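Local coordinates for protein polyketide synthase PksJ (Bacillus subtilis subsp. subtilis, PDB 4J1Q) that catalyses stereoselective alpha- and beta-ketoreduction, with NADPH as the bound cofactor, as a ketoreductase domain of the bacillaene polyketide assembly line, at residues Phe336-Gly341 against Ala353-Met358; Phe357-Ala362 against Ser380-Leu385; Gly282-Ile287 against Lys326-Asp331; Tyr205-Gly210 against Ile231-Arg236. All coordinates share one frame; numbering follows the deposited sequence.

Contact 1 of 4, residues Phe336-Gly341 against Ala353-Met358. With NDP (NADPH dihydro-nicotinamide-adenine-dinucleotide phosphate), chain B.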
# COMPACT_ATOMS: atom_id res chain seq x y z
N PHE A 336 6.02 -4.74 -2.61
CA PHE A 336 6.03 -5.26 -1.24
C PHE A 336 5.38 -4.31 -0.25
O PHE A 336 6.03 -3.41 0.32
CB PHE A 336 7.46 -5.62 -0.80
CG PHE A 336 7.95 -6.93 -1.38
CD1 PHE A 336 7.18 -7.63 -2.32
CD2 PHE A 336 9.15 -7.48 -0.96
CE1 PHE A 336 7.63 -8.83 -2.84
CE2 PHE A 336 9.60 -8.68 -1.48
CZ PHE A 336 8.83 -9.37 -2.42
N SER A 337 4.07 -4.46 -0.10
CA SER A 337 3.30 -3.58 0.78
C SER A 337 3.21 -4.28 2.14
O SER A 337 3.91 -5.26 2.39
CB SER A 337 1.89 -3.37 0.18
OG SER A 337 1.02 -2.68 1.06
N SER A 338 2.29 -3.84 2.99
CA SER A 338 2.30 -4.31 4.36
C SER A 338 0.89 -4.51 4.87
O SER A 338 -0.06 -3.83 4.43
CB SER A 338 3.01 -3.29 5.26
OG SER A 338 2.63 -3.49 6.61
N VAL A 339 0.76 -5.40 5.85
CA VAL A 339 -0.49 -5.50 6.58
C VAL A 339 -0.97 -4.16 7.20
O VAL A 339 -2.15 -3.91 7.32
CB VAL A 339 -0.40 -6.65 7.62
CG1 VAL A 339 -0.96 -6.22 8.96
CG2 VAL A 339 -1.12 -7.88 7.08
N SER A 340 -0.03 -3.25 7.46
CA SER A 340 -0.38 -1.91 7.95
C SER A 340 -1.23 -1.12 6.96
O SER A 340 -2.14 -0.39 7.36
CB SER A 340 0.89 -1.12 8.27
OG SER A 340 1.78 -1.95 9.01
N GLY A 341 -0.90 -1.22 5.68
CA GLY A 341 -1.65 -0.53 4.64
C GLY A 341 -3.15 -0.81 4.66
O GLY A 341 -3.95 0.12 4.45
N ALA A 353 -0.35 4.75 4.83
CA ALA A 353 -0.88 5.47 3.66
C ALA A 353 0.03 5.25 2.43
O ALA A 353 -0.44 5.09 1.29
CB ALA A 353 -1.03 6.94 3.96
N ALA A 354 1.32 5.09 2.69
CA ALA A 354 2.27 4.79 1.63
C ALA A 354 1.95 3.43 1.07
O ALA A 354 1.88 3.23 -0.14
CB ALA A 354 3.67 4.80 2.17
N ASN A 355 1.74 2.48 1.97
CA ASN A 355 1.48 1.11 1.57
C ASN A 355 0.12 0.98 0.92
O ASN A 355 -0.02 0.24 -0.07
CB ASN A 355 1.64 0.15 2.76
CG ASN A 355 3.10 -0.22 3.02
OD1 ASN A 355 3.78 -0.76 2.14
ND2 ASN A 355 3.62 0.12 4.20
N SER A 356 -0.89 1.70 1.44
CA SER A 356 -2.22 1.71 0.80
C SER A 356 -2.20 2.28 -0.61
O SER A 356 -3.04 1.92 -1.42
CB SER A 356 -3.23 2.54 1.59
OG SER A 356 -3.47 2.00 2.85
N PHE A 357 -1.38 3.31 -0.83
CA PHE A 357 -1.21 3.85 -2.19
C PHE A 357 -0.73 2.77 -3.15
O PHE A 357 -1.22 2.70 -4.29
CB PHE A 357 -0.25 5.03 -2.20
CG PHE A 357 0.14 5.50 -3.59
CD1 PHE A 357 -0.49 6.59 -4.16
CD2 PHE A 357 1.19 4.91 -4.27
CE1 PHE A 357 -0.09 7.08 -5.39
CE2 PHE A 357 1.59 5.39 -5.49
CZ PHE A 357 0.94 6.44 -6.07
N MET A 358 0.20 1.92 -2.69
CA MET A 358 0.75 0.87 -3.56
C MET A 358 -0.32 -0.13 -3.93
O MET A 358 -0.49 -0.45 -5.11
CB MET A 358 1.94 0.15 -2.89
CG MET A 358 3.15 1.06 -2.74
SD MET A 358 4.68 0.16 -2.58
CE MET A 358 4.39 -0.95 -1.20
PA NDP B . 14.48 -2.96 5.17
O1A NDP B . 14.42 -1.56 5.80
O2A NDP B . 15.48 -4.00 5.56
O5B NDP B . 14.49 -2.80 3.59
C5B NDP B . 14.11 -1.56 2.97
C4B NDP B . 15.24 -1.21 2.02
O4B NDP B . 14.83 -0.11 1.21
C3B NDP B . 16.44 -0.70 2.81
O3B NDP B . 17.52 -1.58 2.42
C2B NDP B . 16.68 0.72 2.31
O2B NDP B . 18.09 0.92 1.98
C1B NDP B . 15.92 0.78 1.00
N9A NDP B . 15.40 2.17 0.82
C8A NDP B . 14.78 2.96 1.78
N7A NDP B . 14.46 4.17 1.18
C5A NDP B . 14.83 4.10 -0.17
C6A NDP B . 14.76 4.99 -1.24
N6A NDP B . 14.26 6.27 -1.10
N1A NDP B . 15.23 4.61 -2.46
C2A NDP B . 15.80 3.39 -2.63
N3A NDP B . 15.91 2.53 -1.60
C4A NDP B . 15.40 2.84 -0.36
O3 NDP B . 13.00 -3.58 5.33
PN NDP B . 12.64 -5.01 4.72
O1N NDP B . 12.23 -5.82 5.95
O2N NDP B . 13.67 -5.46 3.70
O5D NDP B . 11.29 -4.67 3.90
C5D NDP B . 11.18 -4.81 2.48
C4D NDP B . 9.82 -4.20 2.05
O4D NDP B . 8.75 -5.06 2.51
C3D NDP B . 9.60 -2.84 2.72
O3D NDP B . 9.02 -1.90 1.79
C2D NDP B . 8.66 -3.15 3.85
O2D NDP B . 7.81 -2.02 4.07
C1D NDP B . 7.88 -4.38 3.39
N1N NDP B . 7.51 -5.24 4.52
C2N NDP B . 8.45 -5.88 5.27
C3N NDP B . 8.09 -6.66 6.40
C7N NDP B . 9.17 -7.37 7.21
O7N NDP B . 8.82 -8.29 7.97
N7N NDP B . 10.46 -6.95 7.18
C4N NDP B . 6.73 -6.73 6.79
C5N NDP B . 5.78 -6.04 6.02
C6N NDP B . 6.21 -5.30 4.89
P2B NDP B . 18.78 2.39 2.03
O1X NDP B . 18.37 2.90 3.43
O2X NDP B . 20.23 1.99 1.79
O3X NDP B . 18.17 3.20 0.91
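Asn355 of helix 349-370 reaches across to Ser337, Ser338 and Gly341, where strand 332-338 runs into the short helix 339-343. Asn355 CB lies 3.8 Å from the CA of Gly341, and Ser337 OG also touches this CB. CG turns beside the backbone N (chi1 -82°), which carries the amide along the serine backbone. The two ends of the amide have different partners. Asn355 OD1 sits 3.2 Å from Ser337 CA and accepts a hydrogen bond from Lys314, which also holds the NADPH. Asn355 ND2 packs 3.6 Å from Ser338 CB and makes a weak bond to the carbonyl of Tyr351.

Next to it, Met358 bends at its last torsion (chi3 -54°). This brings Met358 CE to 3.3 Å from Phe336 O and against Ser337 CA. Ser337 OG lies 3.3 Å from Asn355 O, but its stronger partner is Asp359. Ser338 caps the helix that follows: its OG accepts from Ser340 N at 2.8 Å, with an N-H...O angle of 160°.

The strand end also borders the cofactor. Ser337 O is 3.4 Å from C6N of the nicotinamide, and Phe336 CB rests against the ribose. Trp383 and Phe218 meet the Phe336 ring edge-to-face.

The strand end thus touches both the nicotinamide riboside and a helix face of mixed polar and apolar character. The chemistry implies that Asn355 is a second-shell residue here: it packs on the serines and bonds Lys314, and the bond to the cofactor is made by Lys314.

Contact 2 of 4, residues Phe357-Ala362 against Ser380-Leu385. With NDP (NADPH dihydro-nicotinamide-adenine-dinucleotide phosphate), chain B.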
# COMPACT_ATOMS: atom_id res chain seq x y z
N PHE A 357 -1.38 3.31 -0.83
CA PHE A 357 -1.21 3.85 -2.19
C PHE A 357 -0.73 2.77 -3.15
O PHE A 357 -1.22 2.70 -4.29
CB PHE A 357 -0.25 5.03 -2.20
CG PHE A 357 0.14 5.50 -3.59
CD1 PHE A 357 -0.49 6.59 -4.16
CD2 PHE A 357 1.19 4.91 -4.27
CE1 PHE A 357 -0.09 7.08 -5.39
CE2 PHE A 357 1.59 5.39 -5.49
CZ PHE A 357 0.94 6.44 -6.07
N MET A 358 0.20 1.92 -2.69
CA MET A 358 0.75 0.87 -3.56
C MET A 358 -0.32 -0.13 -3.93
O MET A 358 -0.49 -0.45 -5.11
CB MET A 358 1.94 0.15 -2.89
CG MET A 358 3.15 1.06 -2.74
SD MET A 358 4.68 0.16 -2.58
CE MET A 358 4.39 -0.95 -1.20
N ASP A 359 -1.07 -0.57 -2.91
CA ASP A 359 -2.28 -1.41 -3.14
C ASP A 359 -3.20 -0.81 -4.19
O ASP A 359 -3.60 -1.49 -5.13
CB ASP A 359 -3.06 -1.63 -1.84
CG ASP A 359 -2.18 -2.21 -0.73
OD1 ASP A 359 -1.08 -2.74 -1.04
OD2 ASP A 359 -2.60 -2.11 0.47
N ALA A 360 -3.52 0.47 -4.05
CA ALA A 360 -4.41 1.16 -5.00
C ALA A 360 -3.75 1.23 -6.36
O ALA A 360 -4.41 1.12 -7.39
CB ALA A 360 -4.77 2.57 -4.52
N PHE A 361 -2.43 1.40 -6.38
CA PHE A 361 -1.69 1.46 -7.63
C PHE A 361 -1.73 0.15 -8.43
O PHE A 361 -1.75 0.16 -9.66
CB PHE A 361 -0.24 1.88 -7.35
CG PHE A 361 0.47 2.45 -8.55
CD1 PHE A 361 0.26 3.77 -8.94
CD2 PHE A 361 1.33 1.66 -9.30
CE1 PHE A 361 0.90 4.28 -10.07
CE2 PHE A 361 1.94 2.17 -10.44
CZ PHE A 361 1.74 3.48 -10.81
N ALA A 362 -1.75 -0.98 -7.72
CA ALA A 362 -1.79 -2.29 -8.37
C ALA A 362 -2.98 -2.39 -9.32
O ALA A 362 -2.85 -2.89 -10.45
CB ALA A 362 -1.81 -3.43 -7.36
N SER A 380 0.24 -6.41 -5.50
CA SER A 380 0.72 -5.85 -4.25
C SER A 380 0.47 -6.86 -3.13
O SER A 380 -0.65 -7.39 -3.01
CB SER A 380 0.01 -4.52 -3.96
OG SER A 380 0.54 -3.84 -2.80
N PHE A 381 1.51 -7.18 -2.36
CA PHE A 381 1.35 -8.14 -1.27
C PHE A 381 1.26 -7.36 0.04
O PHE A 381 2.19 -6.60 0.37
CB PHE A 381 2.54 -9.13 -1.20
CG PHE A 381 2.54 -10.19 -2.28
CD1 PHE A 381 3.04 -9.93 -3.55
CD2 PHE A 381 2.10 -11.47 -2.00
CE1 PHE A 381 3.08 -10.92 -4.53
CE2 PHE A 381 2.13 -12.46 -2.98
CZ PHE A 381 2.62 -12.19 -4.24
N ASN A 382 0.20 -7.57 0.80
CA ASN A 382 0.21 -7.11 2.18
C ASN A 382 0.86 -8.12 3.13
O ASN A 382 0.21 -9.10 3.55
CB ASN A 382 -1.19 -6.76 2.65
CG ASN A 382 -1.83 -5.71 1.80
OD1 ASN A 382 -2.53 -6.03 0.82
ND2 ASN A 382 -1.64 -4.46 2.18
N TRP A 383 2.16 -7.91 3.38
CA TRP A 383 2.96 -8.85 4.16
C TRP A 383 2.75 -8.61 5.62
O TRP A 383 2.73 -7.45 6.07
CB TRP A 383 4.44 -8.67 3.88
CG TRP A 383 4.90 -9.12 2.52
CD1 TRP A 383 5.71 -8.42 1.64
CD2 TRP A 383 4.72 -10.46 1.90
NE1 TRP A 383 5.99 -9.17 0.52
CE2 TRP A 383 5.43 -10.41 0.62
CE3 TRP A 383 4.07 -11.63 2.26
CZ2 TRP A 383 5.50 -11.50 -0.23
CZ3 TRP A 383 4.09 -12.71 1.37
CH2 TRP A 383 4.81 -12.66 0.16
N PRO A 384 2.73 -9.70 6.40
CA PRO A 384 2.86 -9.54 7.83
C PRO A 384 4.33 -9.39 8.22
O PRO A 384 5.23 -9.37 7.35
CB PRO A 384 2.31 -10.85 8.35
CG PRO A 384 2.77 -11.85 7.33
CD PRO A 384 2.68 -11.12 6.01
N LEU A 385 4.58 -9.33 9.53
CA LEU A 385 5.93 -9.33 10.09
C LEU A 385 6.66 -10.59 9.65
O LEU A 385 6.19 -11.69 9.94
CB LEU A 385 5.84 -9.27 11.62
CG LEU A 385 7.05 -8.91 12.50
CD1 LEU A 385 7.97 -10.09 12.76
CD2 LEU A 385 7.82 -7.70 11.95
PA NDP B . 14.48 -2.96 5.17
O1A NDP B . 14.42 -1.56 5.80
O2A NDP B . 15.48 -4.00 5.56
O5B NDP B . 14.49 -2.80 3.59
C5B NDP B . 14.11 -1.56 2.97
C4B NDP B . 15.24 -1.21 2.02
O4B NDP B . 14.83 -0.11 1.21
C3B NDP B . 16.44 -0.70 2.81
O3B NDP B . 17.52 -1.58 2.42
C2B NDP B . 16.68 0.72 2.31
O2B NDP B . 18.09 0.92 1.98
C1B NDP B . 15.92 0.78 1.00
N9A NDP B . 15.40 2.17 0.82
C8A NDP B . 14.78 2.96 1.78
N7A NDP B . 14.46 4.17 1.18
C5A NDP B . 14.83 4.10 -0.17
C6A NDP B . 14.76 4.99 -1.24
N6A NDP B . 14.26 6.27 -1.10
N1A NDP B . 15.23 4.61 -2.46
C2A NDP B . 15.80 3.39 -2.63
N3A NDP B . 15.91 2.53 -1.60
C4A NDP B . 15.40 2.84 -0.36
O3 NDP B . 13.00 -3.58 5.33
PN NDP B . 12.64 -5.01 4.72
O1N NDP B . 12.23 -5.82 5.95
O2N NDP B . 13.67 -5.46 3.70
O5D NDP B . 11.29 -4.67 3.90
C5D NDP B . 11.18 -4.81 2.48
C4D NDP B . 9.82 -4.20 2.05
O4D NDP B . 8.75 -5.06 2.51
C3D NDP B . 9.60 -2.84 2.72
O3D NDP B . 9.02 -1.90 1.79
C2D NDP B . 8.66 -3.15 3.85
O2D NDP B . 7.81 -2.02 4.07
C1D NDP B . 7.88 -4.38 3.39
N1N NDP B . 7.51 -5.24 4.52
C2N NDP B . 8.45 -5.88 5.27
C3N NDP B . 8.09 -6.66 6.40
C7N NDP B . 9.17 -7.37 7.21
O7N NDP B . 8.82 -8.29 7.97
N7N NDP B . 10.46 -6.95 7.18
C4N NDP B . 6.73 -6.73 6.79
C5N NDP B . 5.78 -6.04 6.02
C6N NDP B . 6.21 -5.30 4.89
P2B NDP B . 18.78 2.39 2.03
O1X NDP B . 18.37 2.90 3.43
O2X NDP B . 20.23 1.99 1.79
O3X NDP B . 18.17 3.20 0.91
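This is a buried polar contact between helix 349-370 and strand 377-383, close to the centre of the chain. One carboxylate, that of Asp359, carries it. The two segments run roughly antiparallel.

Ser380 OG donates to Asp359 OD1 at 2.6 Å and meets that oxygen nearly end-on to its C-O bond. The hydroxyl gets there because it stands opposite the backbone N of Ser380 (chi1 -174°). The other oxygen, OD2, takes ND2 of Asn382 at 3.1 Å. This bond is straight, 170° at the hydrogen, and it arrives on the syn side, somewhat out of the carboxylate plane. The carboxylate and amide planes are 69° apart. Both amide ends of Asn382 have further partners: ND2 also bonds Ser338 O, and OD1 accepts from Gln429. The bonds on both of its oxygens should fix the rotation of the Asp359 carboxylate.

A small apolar touch lies beside the polar group, with Ala362 CB 4.0 Å from Ser380 CB.

Beyond the strand end, Pro384 O comes to 3.1 Å from C4N, the hydride-carrying carbon of the nicotinamide. A helix packed on a strand whose C-terminal end leads to the cofactor is typical of the Rossmann fold.

Contact 3 of 4, residues Gly282-Ile287 against Lys326-Asp331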
# COMPACT_ATOMS: atom_id res chain seq x y z
N GLY A 282 19.72 -6.98 -22.08
CA GLY A 282 18.69 -7.12 -23.10
C GLY A 282 17.37 -6.50 -22.67
O GLY A 282 16.76 -5.71 -23.39
N THR A 283 16.94 -6.84 -21.46
CA THR A 283 15.60 -6.51 -21.02
C THR A 283 15.42 -6.60 -19.51
O THR A 283 16.32 -7.00 -18.78
CB THR A 283 14.54 -7.39 -21.72
OG1 THR A 283 14.75 -8.77 -21.39
CG2 THR A 283 14.61 -7.21 -23.22
N LEU A 284 14.23 -6.24 -19.06
CA LEU A 284 13.84 -6.46 -17.69
C LEU A 284 12.74 -7.52 -17.64
O LEU A 284 11.72 -7.37 -18.30
CB LEU A 284 13.35 -5.13 -17.12
CG LEU A 284 13.46 -4.89 -15.62
CD1 LEU A 284 14.78 -5.40 -15.06
CD2 LEU A 284 13.29 -3.40 -15.38
N ASN A 285 12.97 -8.59 -16.89
CA ASN A 285 11.98 -9.67 -16.77
C ASN A 285 11.05 -9.54 -15.56
O ASN A 285 10.12 -10.32 -15.41
CB ASN A 285 12.67 -11.02 -16.69
CG ASN A 285 13.29 -11.43 -18.01
OD1 ASN A 285 12.87 -10.97 -19.08
ND2 ASN A 285 14.32 -12.26 -17.94
N GLY A 286 11.34 -8.59 -14.68
CA GLY A 286 10.64 -8.55 -13.41
C GLY A 286 11.14 -7.45 -12.50
O GLY A 286 12.32 -7.08 -12.53
N ILE A 287 10.23 -6.90 -11.70
CA ILE A 287 10.56 -5.88 -10.70
C ILE A 287 9.85 -6.20 -9.40
O ILE A 287 8.66 -6.50 -9.41
CB ILE A 287 10.10 -4.50 -11.14
CG1 ILE A 287 10.57 -4.23 -12.57
CG2 ILE A 287 10.59 -3.42 -10.20
CD1 ILE A 287 10.89 -2.78 -12.82
N LYS A 326 7.99 1.52 -18.15
CA LYS A 326 6.78 1.35 -18.93
C LYS A 326 7.04 0.53 -20.19
O LYS A 326 6.24 -0.35 -20.53
CB LYS A 326 6.20 2.72 -19.29
CG LYS A 326 7.18 3.63 -20.01
CD LYS A 326 6.46 4.70 -20.82
CE LYS A 326 5.70 5.67 -19.92
NZ LYS A 326 5.08 6.76 -20.71
N ASP A 327 8.16 0.78 -20.86
CA ASP A 327 8.41 0.20 -22.18
C ASP A 327 9.12 -1.16 -22.12
O ASP A 327 9.64 -1.64 -23.12
CB ASP A 327 9.19 1.17 -23.07
CG ASP A 327 8.40 2.43 -23.39
OD1 ASP A 327 7.20 2.50 -23.03
OD2 ASP A 327 8.97 3.34 -24.02
N PHE A 328 9.11 -1.79 -20.95
CA PHE A 328 9.77 -3.08 -20.80
C PHE A 328 8.77 -4.21 -20.81
O PHE A 328 7.69 -4.08 -20.25
CB PHE A 328 10.57 -3.12 -19.50
CG PHE A 328 11.76 -2.22 -19.49
CD1 PHE A 328 13.03 -2.74 -19.68
CD2 PHE A 328 11.63 -0.87 -19.20
CE1 PHE A 328 14.15 -1.93 -19.61
CE2 PHE A 328 12.74 -0.05 -19.12
CZ PHE A 328 14.00 -0.58 -19.33
N PRO A 329 9.14 -5.34 -21.44
CA PRO A 329 8.25 -6.49 -21.54
C PRO A 329 8.29 -7.36 -20.29
O PRO A 329 8.72 -8.51 -20.36
CB PRO A 329 8.83 -7.25 -22.74
CG PRO A 329 10.28 -6.94 -22.70
CD PRO A 329 10.39 -5.54 -22.18
N LEU A 330 7.80 -6.82 -19.17
CA LEU A 330 7.92 -7.48 -17.86
C LEU A 330 7.05 -8.72 -17.74
O LEU A 330 5.92 -8.73 -18.23
CB LEU A 330 7.55 -6.50 -16.73
CG LEU A 330 8.38 -5.23 -16.57
CD1 LEU A 330 7.73 -4.29 -15.56
CD2 LEU A 330 9.79 -5.57 -16.13
N ASP A 331 7.53 -9.72 -17.01
CA ASP A 331 6.68 -10.82 -16.57
C ASP A 331 5.83 -10.42 -15.34
O ASP A 331 4.72 -10.91 -15.16
CB ASP A 331 7.52 -12.07 -16.25
CG ASP A 331 8.46 -12.49 -17.42
OD1 ASP A 331 8.18 -12.15 -18.60
OD2 ASP A 331 9.48 -13.17 -17.14
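Leu284 and Leu330 lie side by side and point the same way, and they form the tight part of this contact. Leu330 CD2 is 3.7 Å from Leu284 CB and 3.4 Å from Leu284 O. Leu330 CD2 also comes within 3.9 Å of Ile287 CG1. Leu284 also meets Phe328. Leu284 CB is 3.5 Å from Phe328 CD1, and Leu284 CD2 lies over one face of the ring. Leu274 and Ile277 of helix 267-280 and Leu206 of strand 204-208 add to this packing.

One backbone hydrogen bond joins the segments, from Asp331 N to Asn285 O at 3.1 Å. The donor stands well above the carbonyl plane, 62° out of it, away from the lone-pair directions.

The solvent side is looser. Thr283 CG2 and Pro329 CG come no closer than 4.4 Å. Pro329 is exposed and forms the centre of an inverse gamma turn. At the other edge the Asp331 carboxylate lies near Asn285 but is held by a salt bridge to Arg200.

The contact joins the starts of neighbouring parallel strands, 286-289 and 332-338, which helix 304-324 connects. This is the beta-alpha-beta crossover of a Rossmann fold.

Contact 4 of 4, residues Tyr205-Gly210 against Ile231-Arg236. With NDP (NADPH dihydro-nicotinamide-adenine-dinucleotide phosphate), chain B.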
# COMPACT_ATOMS: atom_id res chain seq x y z
N TYR A 205 16.02 -9.29 -13.33
CA TYR A 205 15.14 -8.90 -12.26
C TYR A 205 15.83 -7.84 -11.43
O TYR A 205 17.04 -7.94 -11.16
CB TYR A 205 14.77 -10.12 -11.39
CG TYR A 205 14.23 -11.28 -12.20
CD1 TYR A 205 13.07 -11.13 -12.97
CD2 TYR A 205 14.92 -12.50 -12.27
CE1 TYR A 205 12.60 -12.18 -13.77
CE2 TYR A 205 14.45 -13.55 -13.06
CZ TYR A 205 13.31 -13.38 -13.82
OH TYR A 205 12.87 -14.43 -14.60
N LEU A 206 15.09 -6.78 -11.10
CA LEU A 206 15.51 -5.84 -10.08
C LEU A 206 14.63 -5.79 -8.84
O LEU A 206 13.41 -5.99 -8.90
CB LEU A 206 15.73 -4.43 -10.64
CG LEU A 206 14.53 -3.51 -10.86
CD1 LEU A 206 14.96 -2.06 -10.82
CD2 LEU A 206 13.98 -3.83 -12.23
N ILE A 207 15.28 -5.49 -7.73
CA ILE A 207 14.61 -5.33 -6.48
C ILE A 207 15.06 -3.99 -5.93
O ILE A 207 16.24 -3.81 -5.57
CB ILE A 207 15.01 -6.46 -5.51
CG1 ILE A 207 15.01 -7.82 -6.23
CG2 ILE A 207 14.08 -6.46 -4.30
CD1 ILE A 207 15.23 -9.01 -5.32
N THR A 208 14.16 -3.01 -5.97
CA THR A 208 14.40 -1.77 -5.27
C THR A 208 14.26 -2.07 -3.80
O THR A 208 13.48 -2.93 -3.43
CB THR A 208 13.39 -0.69 -5.66
OG1 THR A 208 12.12 -1.00 -5.08
CG2 THR A 208 13.27 -0.62 -7.16
N GLY A 209 15.08 -1.42 -2.98
CA GLY A 209 15.28 -1.85 -1.60
C GLY A 209 15.99 -3.19 -1.53
O GLY A 209 15.85 -3.92 -0.55
N GLY A 210 16.72 -3.52 -2.58
CA GLY A 210 17.24 -4.86 -2.77
C GLY A 210 18.29 -5.30 -1.75
O GLY A 210 18.43 -6.49 -1.49
N ILE A 231 20.42 -10.10 -11.40
CA ILE A 231 19.68 -9.48 -10.33
C ILE A 231 20.29 -8.13 -9.99
O ILE A 231 21.42 -8.07 -9.49
CB ILE A 231 19.70 -10.36 -9.07
CG1 ILE A 231 19.59 -11.84 -9.45
CG2 ILE A 231 18.58 -9.95 -8.12
CD1 ILE A 231 19.59 -12.79 -8.28
N VAL A 232 19.56 -7.05 -10.29
CA VAL A 232 20.01 -5.69 -9.98
C VAL A 232 19.36 -5.21 -8.68
O VAL A 232 18.17 -4.90 -8.64
CB VAL A 232 19.67 -4.70 -11.12
CG1 VAL A 232 20.05 -3.28 -10.74
CG2 VAL A 232 20.40 -5.10 -12.38
N LEU A 233 20.15 -5.20 -7.61
CA LEU A 233 19.72 -4.69 -6.33
C LEU A 233 20.01 -3.22 -6.20
O LEU A 233 21.12 -2.77 -6.47
CB LEU A 233 20.42 -5.43 -5.21
CG LEU A 233 20.34 -6.96 -5.26
CD1 LEU A 233 20.98 -7.57 -4.02
CD2 LEU A 233 18.88 -7.38 -5.42
N THR A 234 19.03 -2.45 -5.73
CA THR A 234 19.22 -1.02 -5.58
C THR A 234 18.75 -0.48 -4.23
O THR A 234 17.86 -1.04 -3.61
CB THR A 234 18.56 -0.24 -6.72
OG1 THR A 234 19.01 1.12 -6.67
CG2 THR A 234 17.04 -0.26 -6.57
N GLY A 235 19.43 0.56 -3.75
CA GLY A 235 19.02 1.34 -2.58
C GLY A 235 19.83 2.63 -2.52
O GLY A 235 20.60 2.92 -3.44
N ARG A 236 19.73 3.36 -1.42
CA ARG A 236 20.56 4.56 -1.28
C ARG A 236 21.98 4.29 -0.78
O ARG A 236 22.91 4.94 -1.21
CB ARG A 236 19.88 5.58 -0.37
CG ARG A 236 18.54 6.05 -0.85
CD ARG A 236 17.79 6.79 0.26
NE ARG A 236 17.52 5.94 1.41
CZ ARG A 236 16.87 6.33 2.50
NH1 ARG A 236 16.72 5.50 3.53
NH2 ARG A 236 16.45 7.58 2.61
PA NDP B . 14.48 -2.96 5.17
O1A NDP B . 14.42 -1.56 5.80
O2A NDP B . 15.48 -4.00 5.56
O5B NDP B . 14.49 -2.80 3.59
C5B NDP B . 14.11 -1.56 2.97
C4B NDP B . 15.24 -1.21 2.02
O4B NDP B . 14.83 -0.11 1.21
C3B NDP B . 16.44 -0.70 2.81
O3B NDP B . 17.52 -1.58 2.42
C2B NDP B . 16.68 0.72 2.31
O2B NDP B . 18.09 0.92 1.98
C1B NDP B . 15.92 0.78 1.00
N9A NDP B . 15.40 2.17 0.82
C8A NDP B . 14.78 2.96 1.78
N7A NDP B . 14.46 4.17 1.18
C5A NDP B . 14.83 4.10 -0.17
C6A NDP B . 14.76 4.99 -1.24
N6A NDP B . 14.26 6.27 -1.10
N1A NDP B . 15.23 4.61 -2.46
C2A NDP B . 15.80 3.39 -2.63
N3A NDP B . 15.91 2.53 -1.60
C4A NDP B . 15.40 2.84 -0.36
O3 NDP B . 13.00 -3.58 5.33
PN NDP B . 12.64 -5.01 4.72
O1N NDP B . 12.23 -5.82 5.95
O2N NDP B . 13.67 -5.46 3.70
O5D NDP B . 11.29 -4.67 3.90
C5D NDP B . 11.18 -4.81 2.48
C4D NDP B . 9.82 -4.20 2.05
O4D NDP B . 8.75 -5.06 2.51
C3D NDP B . 9.60 -2.84 2.72
O3D NDP B . 9.02 -1.90 1.79
C2D NDP B . 8.66 -3.15 3.85
O2D NDP B . 7.81 -2.02 4.07
C1D NDP B . 7.88 -4.38 3.39
N1N NDP B . 7.51 -5.24 4.52
C2N NDP B . 8.45 -5.88 5.27
C3N NDP B . 8.09 -6.66 6.40
C7N NDP B . 9.17 -7.37 7.21
O7N NDP B . 8.82 -8.29 7.97
N7N NDP B . 10.46 -6.95 7.18
C4N NDP B . 6.73 -6.73 6.79
C5N NDP B . 5.78 -6.04 6.02
C6N NDP B . 6.21 -5.30 4.89
P2B NDP B . 18.78 2.39 2.03
O1X NDP B . 18.37 2.90 3.43
O2X NDP B . 20.23 1.99 1.79
O3X NDP B . 18.17 3.20 0.91
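Ile207 and Leu233 lie side by side on one face of two parallel strands, pointing the same way. Leu233 CD2 packs 4.0 Å from Ile207 CG1. Ile231 shares this face, and helix 213-226 covers it through Leu216 and Ile222.

The opposite face holds two more matched pairs. CB of Leu206 and CB of Val232 are 4.0 Å apart. Thr208 and Thr234 also run alongside each other. The methyl CG2 of Thr234 presses to 3.3 Å from Thr208 CA, while its OG1 bonds the backbone of Ala262. Ile277 and Leu273 of helix 267-280 pack on this side.

Backbone bonds alternate between the strands, beginning with Val232 N to Tyr205 O at 2.8 Å. The last, Gly210 N to Thr234 O at 2.9 Å, draws in the type II turn of residues 207-210. Gly210 begins a probable GxGxxG sequence.

Past the strand end, Arg236 bends at chi3 (-61°) and wraps the 2'-phosphate of NADPH. Its backbone N and its NE both donate to O3X of the phosphate; Arg236 NE is 2.9 Å from O3X. Arg236 NH1 bonds O1X at 3.1 Å. The adenine N7A sits 3.3 Å above one face of the guanidinium, toward its rim. Three bonds to the 2'-phosphate are consistent with a preference for NADPH over NADH.

How the contacts relate
From the N terminus, contact 4 closes first, joining strands 204-208 and 230-234 around helix 213-226. Contact 3 follows and closes the longest loop, from strand 286-289 through helix 304-324 to the start of strand 332-338. Contact 1 opens at the other end of that strand and returns to it from helix 349-370. Contact 2 takes over on the same helix, sharing Phe357 and Met358, and reaches strand 377-383. None nests in or crosses another. Contacts 3 and 4 touch through neighbouring strands 286-289 and 204-208. Contacts 1 and 2 touch each other, and both reach the nicotinamide end of the cofactor; contact 4 lies at its adenosine end.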